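Local coordinates for protein cystatin (PDB 6I1M) that probably inhibits papain-like cysteine proteases, as a secreted stefin-type cystatin of the liver fluke Fasciola hepatica, at residues 20-25 with 36-41; 24-29 with 85-90; 40-45 with 54-59; 46-51 with 70-75. All blocks are in the same frame, centred on the assembly; numbering follows the deposited sequence.

Interactions 1 and 2 both fasten helix 12-28 to the antiparallel sheet of the cystatin fold, one near each outermost strand. Interaction 1 is buried and wholly apolar across the segments, whereas interaction 2 lies at the surface and adds one weak lysine bond to its packing. Interaction 3 zips strands 38-47 and 50-59 together with four backbone bonds; the sheet face that carries Phe-55 and Leu-40 looks to the helix, and Ile-22 of interaction 1 packs on that same phenylalanine. Interaction 4 lies farther out, about 19 Å from interaction 1 between centres, where Thr-51, just after the hairpin loop, pairs with strand 66-74 by two backbone bonds and a water joins the loop to Leu-75.

Interaction 1 (20-25 with 36-41); sequences PMILSK and CELELL
Ile-22 and Leu-23 of helix 12-28 meet Cys-36, Leu-38 and Leu-40 without any flat side-chain group taking part; the planar elements involved are peptide groups, and methyls lie against them. Leu-38 CD2 comes up to the helix backbone, 3.8 Å from Leu-23 N, while both methyls of Leu-23 reach toward the carbonyl of Cys-36, its CD1 4.1 Å from Cys-36 O. The rest is branch against branch. Ile-22 and Leu-38 cross at about a right angle, with Ile-22 CG2 3.8 Å from Leu-38 CD2. In Ile-22 a chi1 of -62° sets CG1 anti to the carbonyl carbon and leaves CG2 anti to the backbone N; CG1 then carries CD1 onto Leu-40 CD2 at 3.9 Å. Leu-23 reaches the loop that leads into the strand, its CD1 4.1 Å from Cys-36 CB. The short helix and strand axes run at 124° to each other and approach to 9.2 Å, a spacing across which the branched side chains meet. Phe-55 of the next strand covers Ile-22 further. This is the helix-on-sheet core of the cystatin fold: the contact is apolar and rests on shape and burial, while the disulfide from Cys-36 SG ties the adjoining loop covalently to Cys-63.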
loop_
_atom_site.group_PDB
_atom_site.type_symbol
_atom_site.label_atom_id
_atom_site.label_comp_id
_atom_site.label_asym_id
_atom_site.label_seq_id
_atom_site.Cartn_x
_atom_site.Cartn_y
_atom_site.Cartn_z
ATOM N N PRO A 20 -6.377 3.603 -4.618
ATOM C CA PRO A 20 -7.686 3.772 -3.971
ATOM C C PRO A 20 -7.960 2.808 -2.808
ATOM O O PRO A 20 -8.659 3.199 -1.896
ATOM C CB PRO A 20 -8.706 3.444 -5.069
ATOM C CG PRO A 20 -7.935 3.707 -6.346
ATOM C CD PRO A 20 -6.529 3.251 -6.045
ATOM N N MET A 21 -7.411 1.590 -2.855
ATOM C CA MET A 21 -7.540 0.615 -1.740
ATOM C C MET A 21 -6.828 1.188 -0.513
ATOM O O MET A 21 -7.366 1.104 0.590
ATOM C CB MET A 21 -6.895 -0.730 -2.062
ATOM C CG MET A 21 -7.593 -1.551 -3.106
ATOM S SD MET A 21 -6.751 -3.160 -3.218
ATOM C CE MET A 21 -7.211 -3.654 -4.874
ATOM N N ILE A 22 -5.633 1.727 -0.700
ATOM C CA ILE A 22 -4.799 2.244 0.426
ATOM C C ILE A 22 -5.437 3.510 0.997
ATOM O O ILE A 22 -5.461 3.643 2.241
ATOM C CB ILE A 22 -3.332 2.411 0.013
ATOM C CG1 ILE A 22 -2.752 1.048 -0.375
ATOM C CG2 ILE A 22 -2.539 3.080 1.116
ATOM C CD1 ILE A 22 -1.347 1.094 -0.922
ATOM N N LEU A 23 -5.975 4.372 0.136
ATOM C CA LEU A 23 -6.635 5.628 0.546
ATOM C C LEU A 23 -7.840 5.261 1.402
ATOM O O LEU A 23 -7.960 5.796 2.518
ATOM C CB LEU A 23 -7.088 6.383 -0.699
ATOM C CG LEU A 23 -7.867 7.683 -0.474
ATOM C CD1 LEU A 23 -7.235 8.553 0.601
ATOM C CD2 LEU A 23 -7.964 8.466 -1.781
ATOM N N SER A 24 -8.674 4.362 0.878
ATOM C CA SER A 24 -9.897 3.889 1.566
ATOM C C SER A 24 -9.529 3.374 2.963
ATOM O O SER A 24 -10.208 3.749 3.905
ATOM C CB SER A 24 -10.627 2.864 0.770
ATOM O OG SER A 24 -11.582 2.246 1.600
ATOM N N LYS A 25 -8.461 2.579 3.087
ATOM C CA LYS A 25 -7.986 2.003 4.380
ATOM C C LYS A 25 -7.568 3.128 5.328
ATOM O O LYS A 25 -8.032 3.131 6.476
ATOM C CB LYS A 25 -6.775 1.089 4.186
ATOM C CG LYS A 25 -6.361 0.307 5.424
ATOM C CD LYS A 25 -7.503 -0.391 6.118
ATOM C CE LYS A 25 -7.045 -1.172 7.335
ATOM N NZ LYS A 25 -6.973 -2.620 7.034
ATOM N N CYS A 36 -7.608 13.884 0.977
ATOM C CA CYS A 36 -6.171 13.482 0.930
ATOM C C CYS A 36 -5.733 13.132 -0.500
ATOM O O CYS A 36 -6.348 12.229 -1.100
ATOM C CB CYS A 36 -5.904 12.280 1.828
ATOM S SG CYS A 36 -4.171 11.735 1.812
ATOM N N GLU A 37 -4.685 13.791 -1.007
ATOM C CA GLU A 37 -3.955 13.385 -2.235
ATOM C C GLU A 37 -2.877 12.412 -1.788
ATOM O O GLU A 37 -1.920 12.854 -1.154
ATOM C CB GLU A 37 -3.352 14.572 -2.993
ATOM C CG GLU A 37 -4.427 15.481 -3.558
ATOM C CD GLU A 37 -3.949 16.624 -4.446
ATOM O OE1 GLU A 37 -2.760 16.594 -4.924
ATOM O OE2 GLU A 37 -4.769 17.529 -4.678
ATOM N N LEU A 38 -3.076 11.131 -2.062
ATOM C CA LEU A 38 -2.138 10.082 -1.619
ATOM C C LEU A 38 -1.298 9.606 -2.803
ATOM O O LEU A 38 -1.873 9.211 -3.845
ATOM C CB LEU A 38 -2.943 8.927 -1.041
ATOM C CG LEU A 38 -2.086 7.846 -0.394
ATOM C CD1 LEU A 38 -1.621 8.297 0.988
ATOM C CD2 LEU A 38 -2.864 6.543 -0.333
ATOM N N GLU A 39 0.014 9.575 -2.599
ATOM C CA GLU A 39 1.015 9.148 -3.589
ATOM C C GLU A 39 1.664 7.838 -3.150
ATOM O O GLU A 39 2.185 7.776 -2.031
ATOM C CB GLU A 39 2.081 10.219 -3.746
ATOM C CG GLU A 39 3.118 9.849 -4.770
ATOM C CD GLU A 39 4.114 10.974 -5.013
ATOM O OE1 GLU A 39 4.077 11.951 -4.253
ATOM O OE2 GLU A 39 4.886 10.880 -5.964
ATOM N N LEU A 40 1.666 6.843 -4.031
ATOM C CA LEU A 40 2.476 5.620 -3.844
ATOM C C LEU A 40 3.896 5.975 -4.286
ATOM O O LEU A 40 4.081 6.234 -5.486
ATOM C CB LEU A 40 1.914 4.456 -4.670
ATOM C CG LEU A 40 0.429 4.100 -4.501
ATOM C CD1 LEU A 40 0.154 2.742 -5.095
ATOM C CD2 LEU A 40 -0.029 4.087 -3.059
ATOM N N LEU A 41 4.839 6.020 -3.347
ATOM C CA LEU A 41 6.246 6.432 -3.597
ATOM C C LEU A 41 7.019 5.262 -4.195
ATOM O O LEU A 41 7.792 5.476 -5.129
ATOM C CB LEU A 41 6.898 6.864 -2.284
ATOM C CG LEU A 41 6.346 8.128 -1.646
ATOM C CD1 LEU A 41 7.087 8.423 -0.362
ATOM C CD2 LEU A 41 6.429 9.301 -2.612
#

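Interaction 2 (24-29 with 85-90); sequences SKLLTA and GTPTRV
In the cystatin fold the sheet wraps round a long helix, and this contact is where the last turns of helix 12-28 meet the outermost strand 83-90. Pro-87, at the break in that strand, turns its ring to the helix and is touched by two successive residues. Leu-26 and the ring overlap alongside each other with opposing senses, Leu-26 CD2 lying 3.5 Å from Pro-87 CB, a tight carbon pair, with Pro-87 CG almost as close. The aliphatic part of Lys-25 runs across the CG-CD side of the ring and shares CG with Leu-26, Lys-25 CG being 3.9 Å from Pro-87 CG. Trp-67 of the neighbouring strand 66-74 touches both Leu-26 and Pro-87.

Lys-25 is bent at chi2 (48°) and again at chi4 (-103°). The first bend lays its chain beside the strand, and Lys-25 CE passes 3.5 Å from Gly-85 O. The ammonium group thus lies among backbone carbonyls, where its stronger partner is Val-84 O. Val-84 and Gly-85 are consecutive, at the break in strand 83-90, so the lysine bridges helix and sheet edge while its methylenes add to the packing. Its second bond is weak and long, from Lys-25 NZ to Gly-85 O at 3.3 Å.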
loop_
_atom_site.group_PDB
_atom_site.type_symbol
_atom_site.label_atom_id
_atom_site.label_comp_id
_atom_site.label_asym_id
_atom_site.label_seq_id
_atom_site.Cartn_x
_atom_site.Cartn_y
_atom_site.Cartn_z
ATOM N N SER A 24 -8.674 4.362 0.878
ATOM C CA SER A 24 -9.897 3.889 1.566
ATOM C C SER A 24 -9.529 3.374 2.963
ATOM O O SER A 24 -10.208 3.749 3.905
ATOM C CB SER A 24 -10.627 2.864 0.770
ATOM O OG SER A 24 -11.582 2.246 1.600
ATOM N N LYS A 25 -8.461 2.579 3.087
ATOM C CA LYS A 25 -7.986 2.003 4.380
ATOM C C LYS A 25 -7.568 3.128 5.328
ATOM O O LYS A 25 -8.032 3.131 6.476
ATOM C CB LYS A 25 -6.775 1.089 4.186
ATOM C CG LYS A 25 -6.361 0.307 5.424
ATOM C CD LYS A 25 -7.503 -0.391 6.118
ATOM C CE LYS A 25 -7.045 -1.172 7.335
ATOM N NZ LYS A 25 -6.973 -2.620 7.034
ATOM N N LEU A 26 -6.748 4.070 4.856
ATOM C CA LEU A 26 -6.295 5.210 5.688
ATOM C C LEU A 26 -7.510 6.056 6.107
ATOM O O LEU A 26 -7.552 6.493 7.289
ATOM C CB LEU A 26 -5.256 6.030 4.929
ATOM C CG LEU A 26 -3.860 5.418 4.851
ATOM C CD1 LEU A 26 -3.015 6.191 3.858
ATOM C CD2 LEU A 26 -3.201 5.373 6.221
ATOM N N LEU A 27 -8.483 6.234 5.211
ATOM C CA LEU A 27 -9.711 7.036 5.476
ATOM C C LEU A 27 -10.582 6.335 6.531
ATOM O O LEU A 27 -10.987 6.990 7.535
ATOM C CB LEU A 27 -10.471 7.270 4.168
ATOM C CG LEU A 27 -11.703 8.163 4.302
ATOM C CD1 LEU A 27 -11.332 9.566 4.802
ATOM C CD2 LEU A 27 -12.440 8.252 2.977
ATOM N N THR A 28 -10.835 5.038 6.379
ATOM C CA THR A 28 -11.684 4.284 7.343
ATOM C C THR A 28 -10.982 4.148 8.702
ATOM O O THR A 28 -11.699 4.042 9.695
ATOM C CB THR A 28 -12.141 2.943 6.762
ATOM O OG1 THR A 28 -10.954 2.194 6.510
ATOM C CG2 THR A 28 -12.977 3.101 5.512
ATOM N N ALA A 29 -9.649 4.183 8.775
ATOM C CA ALA A 29 -8.902 4.106 10.060
ATOM C C ALA A 29 -8.774 5.484 10.731
ATOM O O ALA A 29 -8.166 5.544 11.832
ATOM C CB ALA A 29 -7.535 3.498 9.825
ATOM N N GLY A 85 -3.397 -4.390 4.744
ATOM C CA GLY A 85 -2.891 -4.461 6.120
ATOM C C GLY A 85 -3.183 -3.190 6.909
ATOM O O GLY A 85 -3.800 -2.234 6.373
ATOM N N THR A 86 -2.713 -3.160 8.146
ATOM C CA THR A 86 -2.761 -1.973 9.026
ATOM C C THR A 86 -1.666 -0.993 8.631
ATOM O O THR A 86 -0.470 -1.312 8.701
ATOM C CB THR A 86 -2.614 -2.390 10.494
ATOM O OG1 THR A 86 -3.686 -3.295 10.748
ATOM C CG2 THR A 86 -2.683 -1.203 11.429
ATOM N N PRO A 87 -2.021 0.256 8.232
ATOM C CA PRO A 87 -1.003 1.266 7.956
ATOM C C PRO A 87 -0.186 1.598 9.213
ATOM O O PRO A 87 -0.732 1.600 10.314
ATOM C CB PRO A 87 -1.812 2.468 7.475
ATOM C CG PRO A 87 -3.080 1.832 6.975
ATOM C CD PRO A 87 -3.383 0.758 8.002
ATOM N N THR A 88 1.119 1.767 9.037
ATOM C CA THR A 88 2.029 2.253 10.103
ATOM C C THR A 88 2.684 3.557 9.629
ATOM O O THR A 88 3.179 3.620 8.487
ATOM C CB THR A 88 3.049 1.174 10.470
ATOM O OG1 THR A 88 2.317 -0.040 10.619
ATOM C CG2 THR A 88 3.797 1.457 11.748
ATOM N N ARG A 89 2.633 4.575 10.480
ATOM C CA ARG A 89 3.319 5.867 10.224
ATOM C C ARG A 89 4.820 5.570 10.178
ATOM O O ARG A 89 5.301 4.820 11.057
ATOM C CB ARG A 89 2.972 6.919 11.285
ATOM C CG ARG A 89 1.558 7.475 11.185
ATOM C CD ARG A 89 1.303 8.754 11.979
ATOM N NE ARG A 89 1.700 8.640 13.375
ATOM C CZ ARG A 89 1.041 7.934 14.289
ATOM N NH1 ARG A 89 -0.063 7.283 13.959
ATOM N NH2 ARG A 89 1.485 7.883 15.529
ATOM N N VAL A 90 5.496 6.104 9.174
ATOM C CA VAL A 90 6.978 6.023 9.065
ATOM C C VAL A 90 7.498 7.408 8.672
ATOM O O VAL A 90 6.693 8.244 8.208
ATOM C CB VAL A 90 7.420 4.937 8.068
ATOM C CG1 VAL A 90 7.062 3.535 8.561
ATOM C CG2 VAL A 90 6.841 5.191 6.688
#

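Interaction 3 (40-45 with 54-59); sequences LLQVST and KFKVSG
The two arms of a beta hairpin of the cystatin sheet pair here: strands 40-45 and 54-59 run antiparallel, with a classic beta bulge in which Leu-41 and Gln-42 both face Lys-56. Lys-56 O accepts from Leu-41 N at 2.8 Å, and Lys-56 N donates to Gln-42 O over a longer 3.2 Å, arriving from above the carbonyl plane by 36°. At the bulge the Leu-41 side chain also packs on Ser-58 CB. Beyond it Ser-44 and Lys-54 form a regular hydrogen-bonded pair, Ser-44 N to Lys-54 O and Lys-54 N to Ser-44 O, both 2.8 Å.

On the face toward helix 12-28, Val-43 and Phe-55 project together from neighbouring strands. Val-43 CG2 stands over one face of the Phe-55 ring, 3.6 Å from the centroid and 22° off the normal, a CH-pi contact displaced toward the rim. This methyl is anti to the backbone N; CG1 takes the more hindered position (chi1 69°). Leu-40 CD1 also reaches the ring, 3.7 Å from Phe-55 CE1, while its other methyl, CD2, presses on Val-57 CG1 at a tight 3.4 Å.

The opposite face holds Gln-42, Ser-44, Lys-54 and Lys-56. Gln-42 crosses the base of Lys-56, Gln-42 CG 3.7 Å from Lys-56 CB. Lys-56 NZ goes on to Ser-91 O, and Lys-54 makes a cation-pi contact with Tyr-4. A water joins Ser-44 OG to Lys-54 O, so that carbonyl takes a second donor besides Ser-44 N. The hairpin is thus two-sided: one face is apolar, packed by carbon against the helix; the other is lined by lysine and glutamine chains with a bound water.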
loop_
_atom_site.group_PDB
_atom_site.type_symbol
_atom_site.label_atom_id
_atom_site.label_comp_id
_atom_site.label_asym_id
_atom_site.label_seq_id
_atom_site.Cartn_x
_atom_site.Cartn_y
_atom_site.Cartn_z
ATOM N N LEU A 40 1.666 6.843 -4.031
ATOM C CA LEU A 40 2.476 5.620 -3.844
ATOM C C LEU A 40 3.896 5.975 -4.286
ATOM O O LEU A 40 4.081 6.234 -5.486
ATOM C CB LEU A 40 1.914 4.456 -4.670
ATOM C CG LEU A 40 0.429 4.100 -4.501
ATOM C CD1 LEU A 40 0.154 2.742 -5.095
ATOM C CD2 LEU A 40 -0.029 4.087 -3.059
ATOM N N LEU A 41 4.839 6.020 -3.347
ATOM C CA LEU A 41 6.246 6.432 -3.597
ATOM C C LEU A 41 7.019 5.262 -4.195
ATOM O O LEU A 41 7.792 5.476 -5.129
ATOM C CB LEU A 41 6.898 6.864 -2.284
ATOM C CG LEU A 41 6.346 8.128 -1.646
ATOM C CD1 LEU A 41 7.087 8.423 -0.362
ATOM C CD2 LEU A 41 6.429 9.301 -2.612
ATOM N N GLN A 42 6.845 4.074 -3.622
ATOM C CA GLN A 42 7.617 2.870 -4.010
ATOM C C GLN A 42 6.875 1.641 -3.501
ATOM O O GLN A 42 5.951 1.790 -2.673
ATOM C CB GLN A 42 9.025 2.906 -3.416
ATOM C CG GLN A 42 9.007 3.027 -1.901
ATOM C CD GLN A 42 10.391 3.220 -1.321
ATOM O OE1 GLN A 42 11.226 3.904 -1.898
ATOM N NE2 GLN A 42 10.631 2.654 -0.152
ATOM N N VAL A 43 7.259 0.490 -4.015
ATOM C CA VAL A 43 6.673 -0.804 -3.614
ATOM C C VAL A 43 7.802 -1.832 -3.546
ATOM O O VAL A 43 8.759 -1.776 -4.382
ATOM C CB VAL A 43 5.538 -1.221 -4.566
ATOM C CG1 VAL A 43 6.087 -1.576 -5.941
ATOM C CG2 VAL A 43 4.708 -2.348 -3.956
ATOM N N SER A 44 7.689 -2.733 -2.582
ATOM C CA SER A 44 8.566 -3.919 -2.446
ATOM C C SER A 44 7.639 -5.125 -2.439
ATOM O O SER A 44 6.549 -4.989 -1.898
ATOM C CB SER A 44 9.415 -3.881 -1.208
ATOM O OG SER A 44 9.950 -2.602 -0.979
ATOM N N THR A 45 8.011 -6.207 -3.110
ATOM C CA THR A 45 7.132 -7.389 -3.267
ATOM C C THR A 45 7.761 -8.598 -2.592
ATOM O O THR A 45 8.987 -8.708 -2.556
ATOM C CB THR A 45 6.820 -7.663 -4.732
ATOM O OG1 THR A 45 8.078 -7.897 -5.360
ATOM C CG2 THR A 45 6.088 -6.503 -5.358
ATOM N N LYS A 54 4.339 -4.282 -0.351
ATOM C CA LYS A 54 4.627 -3.272 0.690
ATOM C C LYS A 54 4.891 -1.927 0.021
ATOM O O LYS A 54 5.965 -1.735 -0.639
ATOM C CB LYS A 54 5.825 -3.669 1.540
ATOM C CG LYS A 54 6.007 -2.804 2.773
ATOM C CD LYS A 54 7.425 -2.826 3.236
ATOM C CE LYS A 54 7.845 -4.169 3.771
ATOM N NZ LYS A 54 9.315 -4.221 3.938
ATOM N N PHE A 55 3.952 -1.021 0.227
ATOM C CA PHE A 55 3.983 0.368 -0.278
ATOM C C PHE A 55 4.510 1.310 0.798
ATOM O O PHE A 55 4.157 1.186 1.960
ATOM C CB PHE A 55 2.575 0.763 -0.684
ATOM C CG PHE A 55 2.140 0.041 -1.922
ATOM C CD1 PHE A 55 2.630 0.439 -3.162
ATOM C CD2 PHE A 55 1.243 -1.016 -1.849
ATOM C CE1 PHE A 55 2.214 -0.204 -4.313
ATOM C CE2 PHE A 55 0.824 -1.657 -3.010
ATOM C CZ PHE A 55 1.314 -1.248 -4.231
ATOM N N LYS A 56 5.326 2.271 0.382
ATOM C CA LYS A 56 5.533 3.528 1.131
ATOM C C LYS A 56 4.699 4.607 0.432
ATOM O O LYS A 56 4.905 4.816 -0.776
ATOM C CB LYS A 56 7.016 3.872 1.154
ATOM C CG LYS A 56 7.368 5.005 2.094
ATOM C CD LYS A 56 8.855 5.250 2.166
ATOM C CE LYS A 56 9.188 6.651 2.633
ATOM N NZ LYS A 56 10.048 6.617 3.841
ATOM N N VAL A 57 3.772 5.221 1.163
ATOM C CA VAL A 57 2.790 6.205 0.627
ATOM C C VAL A 57 3.022 7.544 1.335
ATOM O O VAL A 57 3.377 7.536 2.522
ATOM C CB VAL A 57 1.346 5.684 0.756
ATOM C CG1 VAL A 57 1.214 4.292 0.144
ATOM C CG2 VAL A 57 0.827 5.679 2.192
ATOM N N SER A 58 2.818 8.638 0.604
ATOM C CA SER A 58 2.992 10.038 1.069
ATOM C C SER A 58 1.684 10.808 0.880
ATOM O O SER A 58 1.055 10.685 -0.190
ATOM C CB SER A 58 4.103 10.717 0.324
ATOM O OG SER A 58 4.152 12.077 0.680
ATOM N N GLY A 59 1.277 11.562 1.896
ATOM C CA GLY A 59 0.087 12.421 1.813
ATOM C C GLY A 59 0.445 13.804 1.301
ATOM O O GLY A 59 1.583 14.235 1.467
HETATM O O HOH W 1 8.580 -0.450 -0.182
#

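Interaction 4 (46-51 with 70-75); sequences QVVAGT and VVFVPL. Unlike the reference sequence in segment 46-51: Thr-51 (reference Ile).
Thr-51 and Val-73 form a hydrogen-bonded antiparallel pair where strands 50-59 and 66-74 run side by side, next to the first hairpin loop of the cystatin fold. The loop reads QVVAG from Gln-46 to Gly-50, the family's QxVxG motif, which in relatives enters the protease active-site cleft. Thr-51 N donates to Val-73 O at 3.0 Å; the return bond, Val-73 N to Thr-51 O, is 2.8 Å and nearly straight at 178°. Ahead of this pair the chain makes an inverse gamma turn centred on Ala-49. Gly-50 follows with a positive phi of 124°, its CA only 3.3 Å from Val-73 O.

Phe-72 and Leu-75 bring the side chains of segment 70-75 to the loop. With CG anti to the backbone N (chi1 178°), the Phe-72 ring extends to the loop. Near the ring plane, at the edge, stand Ala-49 O, 3.5 Å from Phe-72 CZ, and the CG2 branch of Val-48, 3.9 Å from Phe-72 CE1. One face is taken by the N of Pro-74, two residues on. Leu-75 adds to the cover, its CG 3.8 Å from Gly-50 N. The loop backbone at Ala-49 and Gly-50 thus packs against Phe-72 and Leu-75. A water completes the join: it donates to Ala-49 O at 2.6 Å and accepts from Leu-75 N at 3.3 Å.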
loop_
_atom_site.group_PDB
_atom_site.type_symbol
_atom_site.label_atom_id
_atom_site.label_comp_id
_atom_site.label_asym_id
_atom_site.label_seq_id
_atom_site.Cartn_x
_atom_site.Cartn_y
_atom_site.Cartn_z
ATOM N N GLN A 46 6.908 -9.424 -2.026
ATOM C CA GLN A 46 7.306 -10.701 -1.412
ATOM C C GLN A 46 6.368 -11.774 -1.963
ATOM O O GLN A 46 5.109 -11.636 -1.853
ATOM C CB GLN A 46 7.233 -10.577 0.097
ATOM C CG GLN A 46 7.519 -11.893 0.796
ATOM C CD GLN A 46 7.069 -11.838 2.232
ATOM O OE1 GLN A 46 6.114 -11.132 2.565
ATOM N NE2 GLN A 46 7.729 -12.615 3.079
ATOM N N VAL A 47 6.932 -12.809 -2.563
ATOM C CA VAL A 47 6.094 -13.894 -3.133
ATOM C C VAL A 47 5.901 -14.947 -2.044
ATOM O O VAL A 47 6.896 -15.484 -1.547
ATOM C CB VAL A 47 6.683 -14.487 -4.425
ATOM C CG1 VAL A 47 5.743 -15.552 -4.981
ATOM C CG2 VAL A 47 6.955 -13.404 -5.466
ATOM N N VAL A 48 4.646 -15.154 -1.664
ATOM C CA VAL A 48 4.182 -16.235 -0.756
ATOM C C VAL A 48 3.197 -17.095 -1.580
ATOM O O VAL A 48 3.483 -17.325 -2.791
ATOM C CB VAL A 48 3.592 -15.619 0.526
ATOM C CG1 VAL A 48 4.660 -15.135 1.481
ATOM C CG2 VAL A 48 2.621 -14.488 0.229
ATOM N N ALA A 49 2.048 -17.503 -1.039
ATOM C CA ALA A 49 0.962 -18.115 -1.838
ATOM C C ALA A 49 0.112 -16.990 -2.419
ATOM O O ALA A 49 -1.051 -16.829 -2.027
ATOM C CB ALA A 49 0.144 -19.070 -1.018
ATOM N N GLY A 50 0.708 -16.238 -3.331
ATOM C CA GLY A 50 0.258 -14.895 -3.719
ATOM C C GLY A 50 1.385 -13.902 -3.541
ATOM O O GLY A 50 2.570 -14.311 -3.466
ATOM N N THR A 51 1.055 -12.625 -3.523
ATOM C CA THR A 51 2.082 -11.561 -3.436
ATOM C C THR A 51 1.668 -10.557 -2.356
ATOM O O THR A 51 0.496 -10.090 -2.366
ATOM C CB THR A 51 2.317 -10.917 -4.802
ATOM O OG1 THR A 51 2.739 -11.969 -5.666
ATOM C CG2 THR A 51 3.344 -9.807 -4.761
ATOM N N VAL A 70 1.009 -2.784 3.769
ATOM C CA VAL A 70 1.117 -4.073 3.043
ATOM C C VAL A 70 -0.254 -4.478 2.496
ATOM O O VAL A 70 -1.222 -4.486 3.251
ATOM C CB VAL A 70 1.722 -5.157 3.943
ATOM C CG1 VAL A 70 1.967 -6.430 3.155
ATOM C CG2 VAL A 70 3.001 -4.669 4.606
ATOM N N VAL A 71 -0.321 -4.774 1.198
ATOM C CA VAL A 71 -1.521 -5.373 0.541
ATOM C C VAL A 71 -1.160 -6.789 0.080
ATOM O O VAL A 71 -0.191 -6.914 -0.688
ATOM C CB VAL A 71 -1.997 -4.534 -0.653
ATOM C CG1 VAL A 71 -3.240 -5.140 -1.287
ATOM C CG2 VAL A 71 -2.228 -3.080 -0.271
ATOM N N PHE A 72 -1.963 -7.772 0.486
ATOM C CA PHE A 72 -1.925 -9.180 0.052
ATOM C C PHE A 72 -2.890 -9.383 -1.123
ATOM O O PHE A 72 -4.118 -9.134 -1.018
ATOM C CB PHE A 72 -2.268 -10.111 1.209
ATOM C CG PHE A 72 -2.298 -11.558 0.791
ATOM C CD1 PHE A 72 -1.152 -12.172 0.296
ATOM C CD2 PHE A 72 -3.484 -12.279 0.802
ATOM C CE1 PHE A 72 -1.183 -13.508 -0.076
ATOM C CE2 PHE A 72 -3.511 -13.595 0.364
ATOM C CZ PHE A 72 -2.362 -14.201 -0.079
ATOM N N VAL A 73 -2.336 -9.854 -2.234
ATOM C CA VAL A 73 -3.105 -10.304 -3.428
ATOM C C VAL A 73 -2.980 -11.823 -3.490
ATOM O O VAL A 73 -1.919 -12.352 -3.796
ATOM C CB VAL A 73 -2.589 -9.642 -4.716
ATOM C CG1 VAL A 73 -3.326 -10.131 -5.942
ATOM C CG2 VAL A 73 -2.649 -8.133 -4.618
ATOM N N PRO A 74 -4.044 -12.576 -3.177
ATOM C CA PRO A 74 -3.970 -14.030 -3.225
ATOM C C PRO A 74 -3.990 -14.500 -4.685
ATOM O O PRO A 74 -4.366 -13.757 -5.586
ATOM C CB PRO A 74 -5.243 -14.481 -2.497
ATOM C CG PRO A 74 -6.225 -13.362 -2.842
ATOM C CD PRO A 74 -5.386 -12.098 -2.817
ATOM N N LEU A 75 -3.667 -15.770 -4.865
ATOM C CA LEU A 75 -3.884 -16.478 -6.145
ATOM C C LEU A 75 -5.380 -16.595 -6.424
ATOM O O LEU A 75 -6.177 -16.689 -5.467
ATOM C CB LEU A 75 -3.187 -17.830 -6.043
ATOM C CG LEU A 75 -1.671 -17.702 -5.976
ATOM C CD1 LEU A 75 -1.026 -19.024 -5.620
ATOM C CD2 LEU A 75 -1.136 -17.161 -7.291
HETATM O O HOH W 2 -3.554 -17.391 -2.047
#